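Local coordinates for glutaredoxin related protein (Sulfolobus solfataricus, PDB 4MNN) that probably exchanges thiols and disulfides in other proteins, as an atypical protein disulfide oxidoreductase built from two thioredoxin-like units, at residues C45-K53 against Y60-A68; S77-L88 against E119-I127. All coordinates share one frame; numbering follows the deposited sequence.

Contact 1. Residues C45-K53 against Y60-A68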
# COMPACT_ATOMS: atom_id res chain seq x y z
N CYS A 45 17.22 7.77 -0.67
CA CYS A 45 16.11 7.74 0.28
C CYS A 45 16.57 7.73 1.74
O CYS A 45 17.40 6.91 2.13
CB CYS A 45 15.22 6.51 0.06
SG CYS A 45 14.38 6.40 -1.55
N LYS A 46 16.01 8.63 2.55
CA LYS A 46 16.36 8.67 3.97
C LYS A 46 15.60 7.60 4.73
O LYS A 46 16.06 7.09 5.78
CB LYS A 46 16.05 10.06 4.53
CG LYS A 46 16.71 11.16 3.72
CD LYS A 46 16.44 12.55 4.29
CE LYS A 46 17.27 13.58 3.54
NZ LYS A 46 16.82 14.99 3.82
N LYS A 47 14.41 7.25 4.23
CA LYS A 47 13.60 6.22 4.86
C LYS A 47 13.04 5.32 3.74
O LYS A 47 12.92 5.73 2.61
CB LYS A 47 12.45 6.84 5.66
CG LYS A 47 12.88 7.58 6.96
CD LYS A 47 11.64 8.20 7.61
CE LYS A 47 11.90 8.78 8.99
NZ LYS A 47 12.56 7.81 9.89
N PRO A 48 12.69 4.09 4.07
CA PRO A 48 12.17 3.18 3.05
C PRO A 48 10.80 3.52 2.47
O PRO A 48 9.95 4.15 3.13
CB PRO A 48 12.17 1.82 3.78
CG PRO A 48 12.00 2.19 5.22
CD PRO A 48 12.84 3.43 5.38
N LEU A 49 10.59 3.11 1.23
CA LEU A 49 9.27 3.27 0.66
C LEU A 49 9.12 2.32 -0.50
O LEU A 49 10.12 1.82 -1.02
CB LEU A 49 8.95 4.71 0.25
CG LEU A 49 9.21 5.52 -1.04
CD1 LEU A 49 10.34 6.48 -0.74
CD2 LEU A 49 9.40 4.65 -2.27
N VAL A 50 7.89 2.06 -0.90
CA VAL A 50 7.62 1.21 -2.04
C VAL A 50 6.38 1.74 -2.74
O VAL A 50 5.37 2.01 -2.10
CB VAL A 50 7.40 -0.29 -1.66
CG1 VAL A 50 6.17 -0.44 -0.81
CG2 VAL A 50 7.29 -1.13 -2.94
N LYS A 51 6.50 1.93 -4.05
CA LYS A 51 5.43 2.46 -4.90
C LYS A 51 5.00 1.33 -5.81
O LYS A 51 5.84 0.61 -6.39
CB LYS A 51 5.92 3.60 -5.79
CG LYS A 51 6.18 4.86 -5.03
CD LYS A 51 6.63 5.98 -5.96
CE LYS A 51 6.36 7.33 -5.31
NZ LYS A 51 7.22 8.38 -5.97
N VAL A 52 3.68 1.18 -5.96
CA VAL A 52 3.17 0.09 -6.79
C VAL A 52 2.53 0.75 -8.00
O VAL A 52 1.68 1.60 -7.84
CB VAL A 52 2.15 -0.72 -6.00
CG1 VAL A 52 1.42 -1.71 -6.92
CG2 VAL A 52 2.91 -1.47 -4.87
N LYS A 53 2.97 0.35 -9.19
CA LYS A 53 2.50 0.91 -10.45
C LYS A 53 2.16 -0.14 -11.48
O LYS A 53 2.50 -1.32 -11.35
CB LYS A 53 3.61 1.79 -11.08
CG LYS A 53 4.18 2.83 -10.13
CD LYS A 53 5.40 3.54 -10.75
CE LYS A 53 5.06 4.11 -12.15
NZ LYS A 53 6.24 4.91 -12.67
N TYR A 60 -0.43 3.33 -5.30
CA TYR A 60 -0.21 3.86 -3.96
C TYR A 60 1.26 3.82 -3.62
O TYR A 60 2.07 3.22 -4.35
CB TYR A 60 -1.01 3.04 -2.92
CG TYR A 60 -0.61 1.58 -2.84
CD1 TYR A 60 0.52 1.18 -2.11
CD2 TYR A 60 -1.34 0.59 -3.50
CE1 TYR A 60 0.89 -0.17 -2.05
CE2 TYR A 60 -0.96 -0.77 -3.46
CZ TYR A 60 0.14 -1.14 -2.73
OH TYR A 60 0.57 -2.47 -2.65
N THR A 61 1.61 4.47 -2.52
CA THR A 61 2.98 4.46 -2.01
C THR A 61 2.81 4.04 -0.55
O THR A 61 1.91 4.55 0.14
CB THR A 61 3.63 5.85 -1.94
OG1 THR A 61 3.74 6.39 -3.25
CG2 THR A 61 5.06 5.74 -1.34
N TYR A 62 3.65 3.12 -0.12
CA TYR A 62 3.67 2.63 1.24
C TYR A 62 5.00 3.16 1.80
O TYR A 62 6.09 2.79 1.29
CB TYR A 62 3.70 1.10 1.23
CG TYR A 62 3.55 0.50 2.60
CD1 TYR A 62 2.36 -0.12 2.99
CD2 TYR A 62 4.63 0.51 3.51
CE1 TYR A 62 2.24 -0.71 4.27
CE2 TYR A 62 4.52 -0.07 4.78
CZ TYR A 62 3.33 -0.67 5.15
OH TYR A 62 3.23 -1.21 6.43
N TYR A 63 4.90 4.02 2.80
CA TYR A 63 6.06 4.59 3.46
C TYR A 63 6.43 3.72 4.67
O TYR A 63 5.81 3.80 5.73
CB TYR A 63 5.75 6.03 3.88
CG TYR A 63 5.51 6.92 2.66
CD1 TYR A 63 4.21 7.24 2.23
CD2 TYR A 63 6.61 7.49 1.97
CE1 TYR A 63 4.01 8.10 1.17
CE2 TYR A 63 6.41 8.36 0.90
CZ TYR A 63 5.11 8.66 0.51
OH TYR A 63 4.91 9.52 -0.56
N GLY A 64 7.46 2.90 4.45
CA GLY A 64 7.97 1.95 5.42
C GLY A 64 8.21 0.70 4.59
O GLY A 64 8.36 0.81 3.36
N ILE A 65 8.22 -0.47 5.23
CA ILE A 65 8.40 -1.72 4.48
C ILE A 65 7.23 -2.60 4.89
O ILE A 65 7.02 -2.87 6.07
CB ILE A 65 9.76 -2.41 4.81
CG1 ILE A 65 10.91 -1.46 4.46
CG2 ILE A 65 9.87 -3.74 4.06
CD1 ILE A 65 12.30 -2.00 4.84
N PRO A 66 6.43 -3.06 3.92
CA PRO A 66 5.28 -3.87 4.29
C PRO A 66 5.52 -5.31 4.73
O PRO A 66 5.10 -6.24 4.05
CB PRO A 66 4.40 -3.79 3.04
CG PRO A 66 5.40 -3.77 1.94
CD PRO A 66 6.49 -2.83 2.46
N ILE A 67 6.18 -5.49 5.87
CA ILE A 67 6.43 -6.85 6.37
C ILE A 67 5.49 -7.19 7.53
O ILE A 67 4.51 -6.47 7.75
CB ILE A 67 7.91 -7.05 6.79
CG1 ILE A 67 8.46 -5.77 7.43
CG2 ILE A 67 8.76 -7.39 5.53
CD1 ILE A 67 7.74 -5.31 8.66
N ALA A 68 5.78 -8.27 8.26
CA ALA A 68 4.91 -8.71 9.36
C ALA A 68 3.48 -8.86 8.85
O ALA A 68 3.28 -9.39 7.75
CB ALA A 68 4.97 -7.73 10.55

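Contact 2. Residues S77-L88 against E119-I127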
# COMPACT_ATOMS: atom_id res chain seq x y z
N SER A 77 -2.57 -7.23 -2.94
CA SER A 77 -2.86 -6.09 -3.79
C SER A 77 -2.14 -6.23 -5.10
O SER A 77 -2.65 -5.81 -6.13
CB SER A 77 -2.47 -4.75 -3.13
OG SER A 77 -1.06 -4.58 -3.02
N LEU A 78 -0.92 -6.76 -5.07
CA LEU A 78 -0.19 -6.91 -6.33
C LEU A 78 -0.97 -7.81 -7.31
O LEU A 78 -1.08 -7.52 -8.51
CB LEU A 78 1.18 -7.54 -6.04
CG LEU A 78 2.41 -6.62 -5.89
CD1 LEU A 78 2.07 -5.25 -5.48
CD2 LEU A 78 3.44 -7.28 -4.97
N VAL A 79 -1.46 -8.93 -6.79
CA VAL A 79 -2.20 -9.86 -7.63
C VAL A 79 -3.49 -9.23 -8.14
O VAL A 79 -3.83 -9.37 -9.31
CB VAL A 79 -2.51 -11.15 -6.83
CG1 VAL A 79 -3.40 -12.11 -7.66
CG2 VAL A 79 -1.19 -11.81 -6.41
N ARG A 80 -4.23 -8.54 -7.26
CA ARG A 80 -5.49 -7.93 -7.68
C ARG A 80 -5.28 -6.86 -8.74
O ARG A 80 -6.00 -6.81 -9.74
CB ARG A 80 -6.22 -7.31 -6.47
CG ARG A 80 -6.73 -8.29 -5.42
CD ARG A 80 -8.00 -7.73 -4.72
NE ARG A 80 -8.58 -8.76 -3.86
CZ ARG A 80 -8.32 -8.88 -2.56
NH1 ARG A 80 -7.50 -8.01 -1.95
NH2 ARG A 80 -8.83 -9.90 -1.88
N ILE A 81 -4.27 -6.02 -8.53
CA ILE A 81 -3.97 -4.97 -9.49
C ILE A 81 -3.50 -5.59 -10.84
O ILE A 81 -3.94 -5.16 -11.91
CB ILE A 81 -2.89 -4.02 -8.92
CG1 ILE A 81 -3.49 -3.18 -7.80
CG2 ILE A 81 -2.35 -3.07 -10.00
CD1 ILE A 81 -2.43 -2.54 -6.89
N SER A 82 -2.65 -6.61 -10.78
CA SER A 82 -2.14 -7.21 -12.00
C SER A 82 -3.22 -7.91 -12.83
O SER A 82 -3.14 -7.96 -14.06
CB SER A 82 -1.02 -8.19 -11.68
OG SER A 82 -0.41 -8.66 -12.87
N ASN A 83 -4.23 -8.45 -12.15
CA ASN A 83 -5.35 -9.15 -12.81
C ASN A 83 -6.55 -8.22 -13.01
O ASN A 83 -7.54 -8.59 -13.66
CB ASN A 83 -5.80 -10.34 -11.97
CG ASN A 83 -4.82 -11.49 -12.02
OD1 ASN A 83 -4.74 -12.29 -11.10
ND2 ASN A 83 -4.08 -11.59 -13.11
N ASN A 84 -6.45 -7.01 -12.49
CA ASN A 84 -7.53 -6.03 -12.61
C ASN A 84 -8.82 -6.56 -12.02
O ASN A 84 -9.91 -6.45 -12.62
CB ASN A 84 -7.74 -5.62 -14.07
CG ASN A 84 -8.72 -4.46 -14.20
OD1 ASN A 84 -8.86 -3.66 -13.27
ND2 ASN A 84 -9.40 -4.37 -15.35
N VAL A 85 -8.71 -7.15 -10.84
CA VAL A 85 -9.88 -7.65 -10.14
C VAL A 85 -10.04 -6.97 -8.77
O VAL A 85 -9.06 -6.67 -8.10
CB VAL A 85 -9.82 -9.16 -9.92
CG1 VAL A 85 -8.77 -9.52 -8.89
CG2 VAL A 85 -11.17 -9.66 -9.45
N VAL A 86 -11.28 -6.71 -8.39
CA VAL A 86 -11.56 -6.11 -7.09
C VAL A 86 -12.60 -7.01 -6.41
O VAL A 86 -13.48 -7.58 -7.08
CB VAL A 86 -12.07 -4.66 -7.27
CG1 VAL A 86 -13.05 -4.29 -6.18
CG2 VAL A 86 -10.85 -3.69 -7.27
N ASN A 87 -12.51 -7.17 -5.10
CA ASN A 87 -13.47 -8.03 -4.42
C ASN A 87 -14.47 -7.29 -3.53
O ASN A 87 -15.25 -7.92 -2.82
CB ASN A 87 -12.72 -9.12 -3.65
CG ASN A 87 -11.98 -10.09 -4.59
OD1 ASN A 87 -12.60 -10.76 -5.43
ND2 ASN A 87 -10.65 -10.14 -4.48
N LEU A 88 -14.46 -5.96 -3.56
CA LEU A 88 -15.44 -5.20 -2.77
C LEU A 88 -16.80 -5.40 -3.48
O LEU A 88 -16.85 -5.61 -4.69
CB LEU A 88 -15.06 -3.71 -2.76
CG LEU A 88 -13.71 -3.42 -2.09
CD1 LEU A 88 -13.46 -1.94 -2.10
CD2 LEU A 88 -13.72 -3.92 -0.67
N GLU A 119 -6.11 -3.47 3.12
CA GLU A 119 -6.67 -4.25 2.00
C GLU A 119 -7.85 -3.55 1.34
O GLU A 119 -7.99 -3.53 0.11
CB GLU A 119 -7.10 -5.61 2.53
CG GLU A 119 -7.54 -6.58 1.44
CD GLU A 119 -6.99 -7.98 1.68
OE1 GLU A 119 -7.42 -8.64 2.66
OE2 GLU A 119 -6.12 -8.40 0.89
N PHE A 120 -8.70 -2.96 2.17
CA PHE A 120 -9.88 -2.24 1.73
C PHE A 120 -9.43 -1.02 0.91
O PHE A 120 -9.87 -0.84 -0.23
CB PHE A 120 -10.69 -1.81 2.97
CG PHE A 120 -11.91 -0.99 2.64
CD1 PHE A 120 -13.08 -1.60 2.19
CD2 PHE A 120 -11.89 0.40 2.80
CE1 PHE A 120 -14.23 -0.84 1.91
CE2 PHE A 120 -13.02 1.17 2.53
CZ PHE A 120 -14.20 0.55 2.09
N LEU A 121 -8.49 -0.24 1.44
CA LEU A 121 -8.04 0.94 0.70
C LEU A 121 -7.25 0.61 -0.56
O LEU A 121 -7.33 1.35 -1.54
CB LEU A 121 -7.25 1.88 1.62
CG LEU A 121 -8.13 2.51 2.70
CD1 LEU A 121 -7.25 3.37 3.66
CD2 LEU A 121 -9.23 3.42 2.04
N TYR A 122 -6.51 -0.51 -0.56
CA TYR A 122 -5.75 -0.89 -1.77
C TYR A 122 -6.77 -1.10 -2.88
O TYR A 122 -6.52 -0.75 -4.04
CB TYR A 122 -4.99 -2.19 -1.57
CG TYR A 122 -3.77 -2.07 -0.69
CD1 TYR A 122 -3.38 -3.14 0.14
CD2 TYR A 122 -2.99 -0.90 -0.71
CE1 TYR A 122 -2.22 -3.05 0.93
CE2 TYR A 122 -1.82 -0.79 0.09
CZ TYR A 122 -1.45 -1.88 0.90
OH TYR A 122 -0.29 -1.84 1.64
N GLN A 123 -7.92 -1.67 -2.54
CA GLN A 123 -8.94 -1.90 -3.56
C GLN A 123 -9.58 -0.59 -3.99
O GLN A 123 -9.90 -0.42 -5.16
CB GLN A 123 -9.96 -2.89 -3.05
CG GLN A 123 -9.32 -4.28 -2.95
CD GLN A 123 -10.25 -5.29 -2.37
OE1 GLN A 123 -10.29 -5.50 -1.16
NE2 GLN A 123 -11.04 -5.93 -3.23
N VAL A 124 -9.77 0.34 -3.06
CA VAL A 124 -10.31 1.64 -3.42
C VAL A 124 -9.34 2.35 -4.41
O VAL A 124 -9.78 2.98 -5.39
CB VAL A 124 -10.51 2.51 -2.15
CG1 VAL A 124 -10.90 3.91 -2.55
CG2 VAL A 124 -11.55 1.88 -1.24
N SER A 125 -8.03 2.23 -4.19
CA SER A 125 -7.06 2.89 -5.10
C SER A 125 -7.12 2.30 -6.51
O SER A 125 -6.79 2.98 -7.49
CB SER A 125 -5.62 2.78 -4.53
OG SER A 125 -5.01 1.51 -4.76
N GLN A 126 -7.54 1.05 -6.60
CA GLN A 126 -7.70 0.36 -7.90
C GLN A 126 -8.91 0.89 -8.66
O GLN A 126 -8.86 1.08 -9.89
CB GLN A 126 -7.96 -1.12 -7.67
CG GLN A 126 -6.83 -2.04 -7.89
CD GLN A 126 -7.26 -3.48 -7.66
OE1 GLN A 126 -7.27 -3.95 -6.54
NE2 GLN A 126 -7.66 -4.16 -8.71
N ILE A 127 -10.01 1.08 -7.93
CA ILE A 127 -11.28 1.53 -8.49
C ILE A 127 -11.34 3.00 -8.80
O ILE A 127 -12.05 3.41 -9.71
CB ILE A 127 -12.46 1.34 -7.47
CG1 ILE A 127 -12.58 -0.10 -7.04
CG2 ILE A 127 -13.76 1.83 -8.07
CD1 ILE A 127 -13.45 -0.23 -5.83
O HOH W 1 -7.22 -2.76 -11.20

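Contact 1. Residues C45-K53 against Y60-A68
Tyr60 lays its ring under Val52, whose CB stands 4.1 Å from the ring centroid, a CH-pi contact over the face, while CG2 of Val52 reaches CZ of the ring. A chi1 of 62° sets the Tyr60 ring between its own backbone N and carbonyl carbon, and its hydroxyl goes on to bond Ser77. The carbonyl O of Tyr60 takes the amide of Val52 in a nearly straight bond. Thr61 turns to the other face of the sheet beside Lys51, the two side chains pointing the same way with OG1 of Thr61 3.4 Å from CG of Lys51. At Tyr62 the backbone pairs with Val50 in both directions, N to Val50 O at 2.8 Å and O from Val50 N at 2.9 Å. Tyr63 offers CD2 to CB of Leu49, 4.0 Å away. Gly64 leaves the strand with a weak bond from its N to Pro48 O, at backbone angles that would jam a CB against the preceding carbonyl. Ile65 then packs CG1 at about a right angle against CB of Pro48 (3.6 Å). The paired strands 49-53 and 60-63 form the antiparallel beta hairpin that leads into helix 71-83, as in the beta-beta-alpha half of the thioredoxin fold.

Contact 2. Residues S77-L88 against E119-I127
Helices 77-83 and 119-127 run side by side in nearly the same direction, axes 10.4 Å apart at 19°, with a Schellman motif at Asn84 turning the chain back so that residues 85-88 cross the second helix. Near the start Ser77 sets CB against CD1 of Tyr122 (3.8 Å). Arg80 carries the polar contact: its chain, extended from CG to NE, brings NH1 to OE2 of Glu119 in a salt bridge of 3.2 Å. The acceptor lies in the guanidinium plane but is met from above the carboxylate plane, the two planes standing 77° apart. One guanidinium face is stacked on the amide of Gln123, the planes only 12° apart. A leucine in place of Arg80 would probably leave Glu119 without its charged mate and Gln123 without the flat group that stacks on its amide. Further along, Gln126 reaches across with NE2 to Val85 O at 2.9 Å, the donor well above the carbonyl plane, and the same nitrogen gives a second hydrogen bond to a water held by Asn84 OD1. CG of Gln126 lies 3.5 Å from CG1 of Ile81, and CG2 of Val86 packs against the Gln126 amide. Leu88 closes the apolar edge, CD2 on CD1 of Phe120 (3.7 Å) and CD1 near CD1 of Ile127 (4.1 Å). Such near-parallel helices on one face of a continuous sheet, one from each thioredoxin-like unit, are typical of two-unit protein disulfide oxidoreductases.

Overall arrangement
From the N terminus, strand 19-24 pairs beside strand 49-54, and contact 1 then closes the short hairpin to strand 57-63. The chain passes into helix 71-83, and contact 2 opens only after contact 1 is complete, so the two follow in series. Contact 2 closes a longer loop, holding helix 90-96 and strand 101-107, when helix 114-127 returns beside helix 71-83. The contacts lie about 17 Å apart between centres yet touch: Tyr60 stacks on Tyr122, and Val52 packs on Leu78. The hairpin thus floors both helices, while strand 57-63 pairs with strand 131-137 and joins the two units in one sheet.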